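Long-range contacts in 2-hydroxyisobutyryl-CoA mutase large subunit (Aquincola tertiaricarbonis, PDB 4R3U), which forms, with its small cobalamin-binding partner subunit, the B12-dependent mutase that interconverts 2-hydroxyisobutyryl-CoA and (S)-3-hydroxybutyryl-CoA: residues D211-Y216 / L275-N280; A268-A273 / F434-E439; T157-E162 / I506-R511. All blocks are in the same frame, centred on the assembly; numbering follows the deposited sequence.

How the contacts relate
The three contacts join helices of the substrate-binding subunit, whose parallel strands form a TIM-type barrel; helices 420-442 and 501-515 follow the last barrel strand. Contacts 1 and 2 share helix 264-283, which bridges helix 213-219, near the substrate-binding residues Gln209 and Asn251, and helix 420-442. Their centres are about 12 Å apart and they touch, Ile276 CD1 lying 4.0 Å from Leu437 CD2. Along the sequence these two contacts interleave, and both are nested within the loop closed by contact 3. That contact, between helices 158-164 and 501-515, is a separate joint away from the annotated sites, its centre about 31 Å from that of contact 1 and about 42 Å from that of contact 2.

Contact 1 of 3, residues D211-Y216 / L275-N280; sequences DILKEY and LITYVN
Asp211 OD1 is gripped from both faces of its carboxylate plane: Tyr278 OH donates to it over 2.5 Å from one face, and Lys214 N, 3.3 Å from the same OD1, donates from the other. One oxygen thus both caps the turn into helix 213-219 and holds the tyrosine of helix 264-283. With CG anti to its backbone N (chi1 -177°), the Asp211 carboxylate swings round to the edge of the Tyr278 ring, the two planes 79° apart. Ile212 N adds a weak, bent bond to the phenol oxygen, 2.8 Å from Tyr278 OH. Leu213 approaches over one face: its CD1 sits 3.8 Å from the Tyr278 centroid and 20° off the normal, a CH-pi contact displaced toward the hydroxyl end. The same methyl touches Thr277 CB at 3.7 Å. The side chain of Asp211 is about 5 Å from that of Gln209 and about 6 Å from that of Asn251, both substrate-binding, so the contact sits just behind the CoA-ester site. Asp211 OD2 accepts from Ser253 N of strand 252-253, whose Ile252 touches Tyr278; Val233 of helix 226-243 touches Tyr278 too, and helix 446-451 reaches Leu213 and Thr277 through Ile447.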
loop_
_atom_site.group_PDB
_atom_site.type_symbol
_atom_site.label_atom_id
_atom_site.label_comp_id
_atom_site.label_asym_id
_atom_site.label_seq_id
_atom_site.Cartn_x
_atom_site.Cartn_y
_atom_site.Cartn_z
ATOM N N ASP A 211 15.791 -26.971 -1.625
ATOM C CA ASP A 211 17.023 -26.362 -1.079
ATOM C C ASP A 211 17.269 -26.742 0.366
ATOM O O ASP A 211 16.663 -26.181 1.272
ATOM C CB ASP A 211 17.008 -24.813 -1.236
ATOM C CG ASP A 211 18.252 -24.068 -0.785
ATOM O OD1 ASP A 211 19.186 -24.719 -0.233
ATOM O OD2 ASP A 211 18.286 -22.842 -0.945
ATOM N N ILE A 212 18.196 -27.672 0.564
ATOM C CA ILE A 212 18.564 -28.164 1.896
ATOM C C ILE A 212 19.604 -27.305 2.625
ATOM O O ILE A 212 19.582 -27.227 3.845
ATOM C CB ILE A 212 18.902 -29.669 1.867
ATOM C CG1 ILE A 212 18.692 -30.329 3.230
ATOM C CG2 ILE A 212 20.300 -29.952 1.266
ATOM C CD1 ILE A 212 17.267 -30.612 3.579
ATOM N N LEU A 213 20.478 -26.632 1.897
ATOM C CA LEU A 213 21.505 -25.789 2.515
ATOM C C LEU A 213 20.898 -24.695 3.400
ATOM O O LEU A 213 21.350 -24.489 4.537
ATOM C CB LEU A 213 22.526 -25.274 1.464
ATOM C CG LEU A 213 23.308 -26.401 0.673
ATOM C CD1 LEU A 213 24.103 -25.850 -0.471
ATOM C CD2 LEU A 213 24.197 -27.228 1.563
ATOM N N LYS A 214 19.777 -24.120 2.952
ATOM C CA LYS A 214 19.080 -23.086 3.695
ATOM C C LYS A 214 18.335 -23.652 4.893
ATOM O O LYS A 214 17.968 -22.901 5.784
ATOM C CB LYS A 214 18.173 -22.256 2.756
ATOM C CG LYS A 214 16.980 -22.981 2.169
ATOM C CD LYS A 214 15.703 -22.792 2.965
ATOM C CE LYS A 214 14.525 -23.280 2.153
ATOM N NZ LYS A 214 14.440 -24.775 2.056
ATOM N N GLU A 215 18.088 -24.981 4.903
ATOM C CA GLU A 215 17.432 -25.699 6.009
ATOM C C GLU A 215 18.397 -25.793 7.184
ATOM O O GLU A 215 18.008 -25.516 8.312
ATOM C CB GLU A 215 16.976 -27.094 5.554
ATOM C CG GLU A 215 15.779 -27.069 4.593
ATOM C CD GLU A 215 14.545 -26.374 5.131
ATOM O OE1 GLU A 215 14.324 -26.432 6.356
ATOM O OE2 GLU A 215 13.855 -25.686 4.352
ATOM N N TYR A 216 19.681 -26.112 6.905
ATOM C CA TYR A 216 20.718 -26.159 7.947
ATOM C C TYR A 216 20.992 -24.754 8.492
ATOM O O TYR A 216 21.169 -24.565 9.695
ATOM C CB TYR A 216 22.013 -26.808 7.419
ATOM C CG TYR A 216 21.829 -28.247 6.994
ATOM C CD1 TYR A 216 21.566 -29.246 7.929
ATOM C CD2 TYR A 216 21.936 -28.618 5.659
ATOM C CE1 TYR A 216 21.369 -30.572 7.536
ATOM C CE2 TYR A 216 21.753 -29.943 5.256
ATOM C CZ TYR A 216 21.457 -30.915 6.196
ATOM O OH TYR A 216 21.260 -32.219 5.797
ATOM N N LEU A 275 23.800 -21.390 -4.043
ATOM C CA LEU A 275 23.746 -21.614 -5.487
ATOM C C LEU A 275 25.080 -22.188 -5.995
ATOM O O LEU A 275 25.075 -23.199 -6.702
ATOM C CB LEU A 275 23.394 -20.316 -6.259
ATOM C CG LEU A 275 23.769 -20.307 -7.758
ATOM C CD1 LEU A 275 22.765 -21.081 -8.600
ATOM C CD2 LEU A 275 23.957 -18.915 -8.255
ATOM N N ILE A 276 26.198 -21.549 -5.636
ATOM C CA ILE A 276 27.533 -21.970 -6.054
ATOM C C ILE A 276 27.803 -23.447 -5.695
ATOM O O ILE A 276 28.221 -24.215 -6.561
ATOM C CB ILE A 276 28.609 -20.979 -5.535
ATOM C CG1 ILE A 276 28.534 -19.659 -6.328
ATOM C CG2 ILE A 276 30.048 -21.625 -5.556
ATOM C CD1 ILE A 276 28.994 -18.419 -5.543
ATOM N N THR A 277 27.477 -23.843 -4.451
ATOM C CA THR A 277 27.633 -25.208 -3.940
ATOM C C THR A 277 26.862 -26.197 -4.818
ATOM O O THR A 277 27.427 -27.217 -5.222
ATOM C CB THR A 277 27.210 -25.248 -2.474
ATOM O OG1 THR A 277 27.813 -24.149 -1.806
ATOM C CG2 THR A 277 27.582 -26.539 -1.776
ATOM N N TYR A 278 25.599 -25.871 -5.140
ATOM C CA TYR A 278 24.685 -26.673 -5.958
ATOM C C TYR A 278 25.170 -26.862 -7.381
ATOM O O TYR A 278 25.160 -27.993 -7.870
ATOM C CB TYR A 278 23.253 -26.079 -5.926
ATOM C CG TYR A 278 22.503 -26.255 -4.610
ATOM C CD1 TYR A 278 22.529 -27.473 -3.922
ATOM C CD2 TYR A 278 21.698 -25.237 -4.101
ATOM C CE1 TYR A 278 21.820 -27.650 -2.736
ATOM C CE2 TYR A 278 20.991 -25.397 -2.907
ATOM C CZ TYR A 278 21.034 -26.617 -2.240
ATOM O OH TYR A 278 20.335 -26.825 -1.074
ATOM N N VAL A 279 25.616 -25.781 -8.033
ATOM C CA VAL A 279 26.118 -25.799 -9.407
ATOM C C VAL A 279 27.351 -26.682 -9.514
ATOM O O VAL A 279 27.466 -27.473 -10.465
ATOM C CB VAL A 279 26.370 -24.375 -9.973
ATOM C CG1 VAL A 279 26.920 -24.438 -11.405
ATOM C CG2 VAL A 279 25.097 -23.541 -9.930
ATOM N N ASN A 280 28.254 -26.574 -8.515
ATOM C CA ASN A 280 29.475 -27.391 -8.434
ATOM C C ASN A 280 29.138 -28.885 -8.307
ATOM O O ASN A 280 29.745 -29.707 -8.994
ATOM C CB ASN A 280 30.355 -26.939 -7.270
ATOM C CG ASN A 280 31.046 -25.604 -7.466
ATOM O OD1 ASN A 280 31.444 -25.222 -8.566
ATOM N ND2 ASN A 280 31.270 -24.889 -6.380
#

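Contact 2 of 3, residues A268-A273 / F434-E439; sequences AAFTLA and FEILEE
Leu437 pushes one methyl, CD2, against the backbone of helix 264-283 in the hollow bordered by Ala269, Leu272 and Ala273. It lies 3.4 Å from Ala273 N and 3.5 Å from Ala269 O, the two atoms of one i to i+4 helical hydrogen bond. Leu272 CB, 3.9 Å from Leu437 CD2, and the small Ala273 CB, at 4.0 Å, line its sides. CG of Leu437 is anti to its carbonyl carbon (chi1 -74°); the chain then runs straight on into CD1 and leaves CD2, the other branch, facing the hollow. One residue earlier, Ile436 faces Ala269: its CG2 meets Ala269 CB at 3.6 Å, and its CD1 also rests on that methyl. The same CG2 lies in the plane of the Phe270 ring, at its edge, 3.9 Å from CE1. The small side chains of Ala269 and Ala273 leave room for Ile436 and Leu437; the short axes pass at 9.1 Å and cross at -46°. This is apolar helix-on-helix packing of a barrel-layer helix, 264-283, with helix 420-442. Beyond it, helix 454-472 covers Phe270, with Phe455 edge-to-face to its ring; helix 306-327 meets Leu272 through Cys319, and Thr271 touches Phe298 and Phe300 of strand 298-302.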
loop_
_atom_site.group_PDB
_atom_site.type_symbol
_atom_site.label_atom_id
_atom_site.label_comp_id
_atom_site.label_asym_id
_atom_site.label_seq_id
_atom_site.Cartn_x
_atom_site.Cartn_y
_atom_site.Cartn_z
ATOM N N ALA A 268 20.626 -12.176 0.463
ATOM C CA ALA A 268 21.145 -12.179 -0.902
ATOM C C ALA A 268 22.430 -13.001 -1.039
ATOM O O ALA A 268 22.492 -13.930 -1.850
ATOM C CB ALA A 268 21.376 -10.738 -1.381
ATOM N N ALA A 269 23.446 -12.671 -0.237
ATOM C CA ALA A 269 24.754 -13.337 -0.283
ATOM C C ALA A 269 24.757 -14.800 0.117
ATOM O O ALA A 269 25.409 -15.586 -0.551
ATOM C CB ALA A 269 25.769 -12.562 0.533
ATOM N N PHE A 270 24.025 -15.184 1.185
ATOM C CA PHE A 270 23.990 -16.589 1.636
ATOM C C PHE A 270 23.234 -17.501 0.659
ATOM O O PHE A 270 23.600 -18.668 0.524
ATOM C CB PHE A 270 23.480 -16.715 3.085
ATOM C CG PHE A 270 24.244 -15.957 4.163
ATOM C CD1 PHE A 270 25.469 -15.353 3.886
ATOM C CD2 PHE A 270 23.754 -15.885 5.458
ATOM C CE1 PHE A 270 26.169 -14.674 4.876
ATOM C CE2 PHE A 270 24.486 -15.244 6.457
ATOM C CZ PHE A 270 25.673 -14.626 6.153
ATOM N N THR A 271 22.252 -16.945 -0.079
ATOM C CA THR A 271 21.492 -17.666 -1.095
ATOM C C THR A 271 22.406 -17.923 -2.292
ATOM O O THR A 271 22.426 -19.048 -2.829
ATOM C CB THR A 271 20.211 -16.907 -1.478
ATOM O OG1 THR A 271 19.475 -16.632 -0.297
ATOM C CG2 THR A 271 19.324 -17.698 -2.432
ATOM N N LEU A 272 23.178 -16.897 -2.689
ATOM C CA LEU A 272 24.149 -17.046 -3.763
ATOM C C LEU A 272 25.266 -18.033 -3.394
ATOM O O LEU A 272 25.663 -18.833 -4.246
ATOM C CB LEU A 272 24.677 -15.694 -4.243
ATOM C CG LEU A 272 23.640 -14.843 -4.994
ATOM C CD1 LEU A 272 24.244 -13.557 -5.482
ATOM C CD2 LEU A 272 23.002 -15.612 -6.159
ATOM N N ALA A 273 25.686 -18.062 -2.100
ATOM C CA ALA A 273 26.691 -19.024 -1.590
ATOM C C ALA A 273 26.197 -20.464 -1.792
ATOM O O ALA A 273 26.959 -21.325 -2.233
ATOM C CB ALA A 273 26.991 -18.751 -0.120
ATOM N N PHE A 434 29.498 -9.693 -3.381
ATOM C CA PHE A 434 30.706 -10.347 -3.892
ATOM C C PHE A 434 31.788 -10.528 -2.835
ATOM O O PHE A 434 32.422 -11.586 -2.777
ATOM C CB PHE A 434 31.232 -9.683 -5.174
ATOM C CG PHE A 434 30.449 -10.085 -6.392
ATOM C CD1 PHE A 434 30.268 -11.425 -6.712
ATOM C CD2 PHE A 434 29.897 -9.124 -7.231
ATOM C CE1 PHE A 434 29.514 -11.793 -7.823
ATOM C CE2 PHE A 434 29.135 -9.497 -8.340
ATOM C CZ PHE A 434 28.955 -10.821 -8.634
ATOM N N GLU A 435 31.942 -9.509 -1.978
ATOM C CA GLU A 435 32.829 -9.403 -0.833
ATOM C C GLU A 435 32.507 -10.552 0.160
ATOM O O GLU A 435 33.431 -11.190 0.645
ATOM C CB GLU A 435 32.537 -8.038 -0.204
ATOM C CG GLU A 435 33.666 -7.328 0.497
ATOM C CD GLU A 435 33.286 -5.884 0.741
ATOM O OE1 GLU A 435 32.671 -5.600 1.793
ATOM O OE2 GLU A 435 33.549 -5.042 -0.150
ATOM N N ILE A 436 31.207 -10.847 0.417
ATOM C CA ILE A 436 30.782 -11.949 1.289
ATOM C C ILE A 436 31.078 -13.307 0.652
ATOM O O ILE A 436 31.662 -14.179 1.301
ATOM C CB ILE A 436 29.304 -11.828 1.744
ATOM C CG1 ILE A 436 29.073 -10.560 2.628
ATOM C CG2 ILE A 436 28.794 -13.145 2.416
ATOM C CD1 ILE A 436 27.626 -10.479 3.319
ATOM N N LEU A 437 30.683 -13.471 -0.623
ATOM C CA LEU A 437 30.903 -14.680 -1.429
ATOM C C LEU A 437 32.398 -15.078 -1.482
ATOM O O LEU A 437 32.723 -16.270 -1.500
ATOM C CB LEU A 437 30.366 -14.473 -2.862
ATOM C CG LEU A 437 28.849 -14.498 -3.048
ATOM C CD1 LEU A 437 28.506 -14.276 -4.494
ATOM C CD2 LEU A 437 28.257 -15.820 -2.590
ATOM N N GLU A 438 33.276 -14.069 -1.476
ATOM C CA GLU A 438 34.725 -14.192 -1.490
ATOM C C GLU A 438 35.218 -14.743 -0.145
ATOM O O GLU A 438 36.080 -15.620 -0.139
ATOM C CB GLU A 438 35.347 -12.828 -1.778
ATOM C CG GLU A 438 36.573 -12.897 -2.658
ATOM C CD GLU A 438 37.292 -11.571 -2.788
ATOM O OE1 GLU A 438 36.620 -10.545 -3.055
ATOM O OE2 GLU A 438 38.535 -11.561 -2.620
ATOM N N GLU A 439 34.666 -14.243 0.986
ATOM C CA GLU A 439 35.014 -14.672 2.345
ATOM C C GLU A 439 34.604 -16.112 2.572
ATOM O O GLU A 439 35.372 -16.878 3.141
ATOM C CB GLU A 439 34.365 -13.769 3.388
ATOM C CG GLU A 439 35.083 -13.768 4.726
ATOM C CD GLU A 439 34.380 -12.976 5.817
ATOM O OE1 GLU A 439 33.983 -11.814 5.562
ATOM O OE2 GLU A 439 34.252 -13.508 6.943
#

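Contact 3 of 3, residues T157-E162 / I506-R511; sequences TLADME and ISRTRR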
loop_
_atom_site.group_PDB
_atom_site.type_symbol
_atom_site.label_atom_id
_atom_site.label_comp_id
_atom_site.label_asym_id
_atom_site.label_seq_id
_atom_site.Cartn_x
_atom_site.Cartn_y
_atom_site.Cartn_z
ATOM N N THR A 157 1.179 -40.631 1.344
ATOM C CA THR A 157 1.018 -41.496 0.158
ATOM C C THR A 157 0.625 -40.697 -1.122
ATOM O O THR A 157 0.182 -39.548 -1.047
ATOM C CB THR A 157 -0.079 -42.542 0.464
ATOM O OG1 THR A 157 -1.334 -41.872 0.639
ATOM C CG2 THR A 157 0.215 -43.369 1.702
ATOM N N LEU A 158 0.782 -41.331 -2.286
ATOM C CA LEU A 158 0.400 -40.782 -3.586
ATOM C C LEU A 158 -1.134 -40.586 -3.600
ATOM O O LEU A 158 -1.625 -39.612 -4.187
ATOM C CB LEU A 158 0.858 -41.734 -4.693
ATOM C CG LEU A 158 0.292 -41.582 -6.109
ATOM C CD1 LEU A 158 0.633 -40.216 -6.712
ATOM C CD2 LEU A 158 0.827 -42.694 -6.996
ATOM N N ALA A 159 -1.870 -41.484 -2.895
ATOM C CA ALA A 159 -3.316 -41.432 -2.702
ATOM C C ALA A 159 -3.751 -40.069 -2.141
ATOM O O ALA A 159 -4.755 -39.526 -2.600
ATOM C CB ALA A 159 -3.747 -42.539 -1.765
ATOM N N ASP A 160 -2.980 -39.500 -1.179
ATOM C CA ASP A 160 -3.249 -38.197 -0.558
ATOM C C ASP A 160 -3.039 -37.082 -1.577
ATOM O O ASP A 160 -3.728 -36.040 -1.517
ATOM C CB ASP A 160 -2.297 -37.913 0.615
ATOM C CG ASP A 160 -2.289 -38.858 1.792
ATOM O OD1 ASP A 160 -3.324 -39.515 2.040
ATOM O OD2 ASP A 160 -1.282 -38.865 2.533
ATOM N N MET A 161 -2.013 -37.243 -2.443
ATOM C CA MET A 161 -1.738 -36.237 -3.479
ATOM C C MET A 161 -2.882 -36.200 -4.532
ATOM O O MET A 161 -3.182 -35.130 -5.064
ATOM C CB MET A 161 -0.367 -36.456 -4.151
ATOM C CG MET A 161 0.050 -35.283 -5.028
ATOM S SD MET A 161 1.750 -35.355 -5.612
ATOM C CE MET A 161 2.643 -35.002 -4.016
ATOM N N GLU A 162 -3.524 -37.351 -4.798
ATOM C CA GLU A 162 -4.641 -37.462 -5.722
ATOM C C GLU A 162 -5.785 -36.649 -5.150
ATOM O O GLU A 162 -6.402 -35.887 -5.897
ATOM C CB GLU A 162 -5.043 -38.931 -5.917
ATOM C CG GLU A 162 -3.975 -39.734 -6.641
ATOM C CD GLU A 162 -4.091 -41.246 -6.621
ATOM O OE1 GLU A 162 -4.870 -41.788 -5.803
ATOM O OE2 GLU A 162 -3.361 -41.891 -7.403
ATOM N N ILE A 506 -4.755 -41.175 9.000
ATOM C CA ILE A 506 -4.215 -42.512 9.334
ATOM C C ILE A 506 -5.010 -43.612 8.610
ATOM O O ILE A 506 -4.414 -44.533 8.040
ATOM C CB ILE A 506 -4.132 -42.794 10.858
ATOM C CG1 ILE A 506 -3.763 -41.557 11.738
ATOM C CG2 ILE A 506 -3.289 -44.030 11.198
ATOM C CD1 ILE A 506 -2.460 -40.981 11.652
ATOM N N SER A 507 -6.353 -43.472 8.590
ATOM C CA SER A 507 -7.287 -44.385 7.931
ATOM C C SER A 507 -6.830 -44.699 6.516
ATOM O O SER A 507 -6.766 -45.878 6.157
ATOM C CB SER A 507 -8.683 -43.776 7.894
ATOM O OG SER A 507 -9.223 -43.676 9.199
ATOM N N ARG A 508 -6.492 -43.641 5.725
ATOM C CA ARG A 508 -6.017 -43.750 4.346
ATOM C C ARG A 508 -4.624 -44.356 4.256
ATOM O O ARG A 508 -4.412 -45.226 3.409
ATOM C CB ARG A 508 -6.059 -42.393 3.638
ATOM C CG ARG A 508 -5.597 -42.430 2.175
ATOM C CD ARG A 508 -6.343 -41.449 1.319
ATOM N NE ARG A 508 -6.059 -40.084 1.746
ATOM C CZ ARG A 508 -6.874 -39.059 1.567
ATOM N NH1 ARG A 508 -6.548 -37.858 2.029
ATOM N NH2 ARG A 508 -8.034 -39.228 0.955
ATOM N N THR A 509 -3.683 -43.901 5.109
ATOM C CA THR A 509 -2.302 -44.404 5.149
ATOM C C THR A 509 -2.296 -45.905 5.441
ATOM O O THR A 509 -1.607 -46.650 4.733
ATOM C CB THR A 509 -1.404 -43.535 6.069
ATOM O OG1 THR A 509 -1.355 -42.225 5.516
ATOM C CG2 THR A 509 0.027 -44.041 6.152
ATOM N N ARG A 510 -3.117 -46.350 6.443
ATOM C CA ARG A 510 -3.261 -47.756 6.863
ATOM C C ARG A 510 -3.801 -48.630 5.724
ATOM O O ARG A 510 -3.352 -49.777 5.559
ATOM C CB ARG A 510 -4.189 -47.889 8.095
ATOM C CG ARG A 510 -3.576 -47.454 9.427
ATOM C CD ARG A 510 -4.464 -47.834 10.604
ATOM N NE ARG A 510 -3.986 -47.249 11.858
ATOM C CZ ARG A 510 -4.687 -47.207 12.995
ATOM N NH1 ARG A 510 -5.925 -47.689 13.040
ATOM N NH2 ARG A 510 -4.163 -46.657 14.085
ATOM N N ARG A 511 -4.775 -48.079 4.960
ATOM C CA ARG A 511 -5.452 -48.696 3.832
ATOM C C ARG A 511 -4.458 -48.911 2.690
ATOM O O ARG A 511 -4.374 -50.024 2.160
ATOM C CB ARG A 511 -6.626 -47.804 3.375
ATOM C CG ARG A 511 -7.605 -48.465 2.407
ATOM C CD ARG A 511 -8.366 -47.467 1.545
ATOM N NE ARG A 511 -7.526 -46.428 0.927
ATOM C CZ ARG A 511 -7.398 -46.238 -0.382
ATOM N NH1 ARG A 511 -8.047 -47.016 -1.241
ATOM N NH2 ARG A 511 -6.620 -45.270 -0.843
#
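Helix 158-162 and helix 506-511 cross at 130°, their short axes 10.4 Å apart, with Thr157 CA nearest to Thr509 CA. The first helix opens with a capping box: Thr157 N donates to Asp160 OD2 over 3.3 Å, and Asp160 N returns a weak bond to Thr157 OG1. Asp160 therefore serves two tasks, one with each carboxylate oxygen. OD2 stays with the helix start and also accepts from Asp156 N and from Gln505 NE2 of the facing helix. OD1 takes a salt bridge from Arg508, whose NE lies 2.8 Å from Asp160 OD1 and meets it nearly along its C-O axis. The arginine leaves its helix with CG anti to the backbone N (chi1 -179°), then bends at chi2 and chi3, bringing NE to the carboxylate while the guanidinium turns one face to Asp160 CA. The planes stand 60° apart, and only NE of Arg508 bonds to Asp160. Arg508 NH2 forms a salt bridge with Glu108, which probably helps fix the guanidinium's rotation. Thr509 OG1 bonds to Asp156 OD2, linking the second helix to the residue just before the cap. The pairing joins helix 158-164, which precedes strand 175-178 and leans on helix 183-196, to helix 501-515 far along the chain, away from the annotated sites. Arg511, salt-bridged through NH1 to Glu515, brings its guanidinium edge to the alanine methyl, NH2 lying 4.1 Å from Ala159 CB.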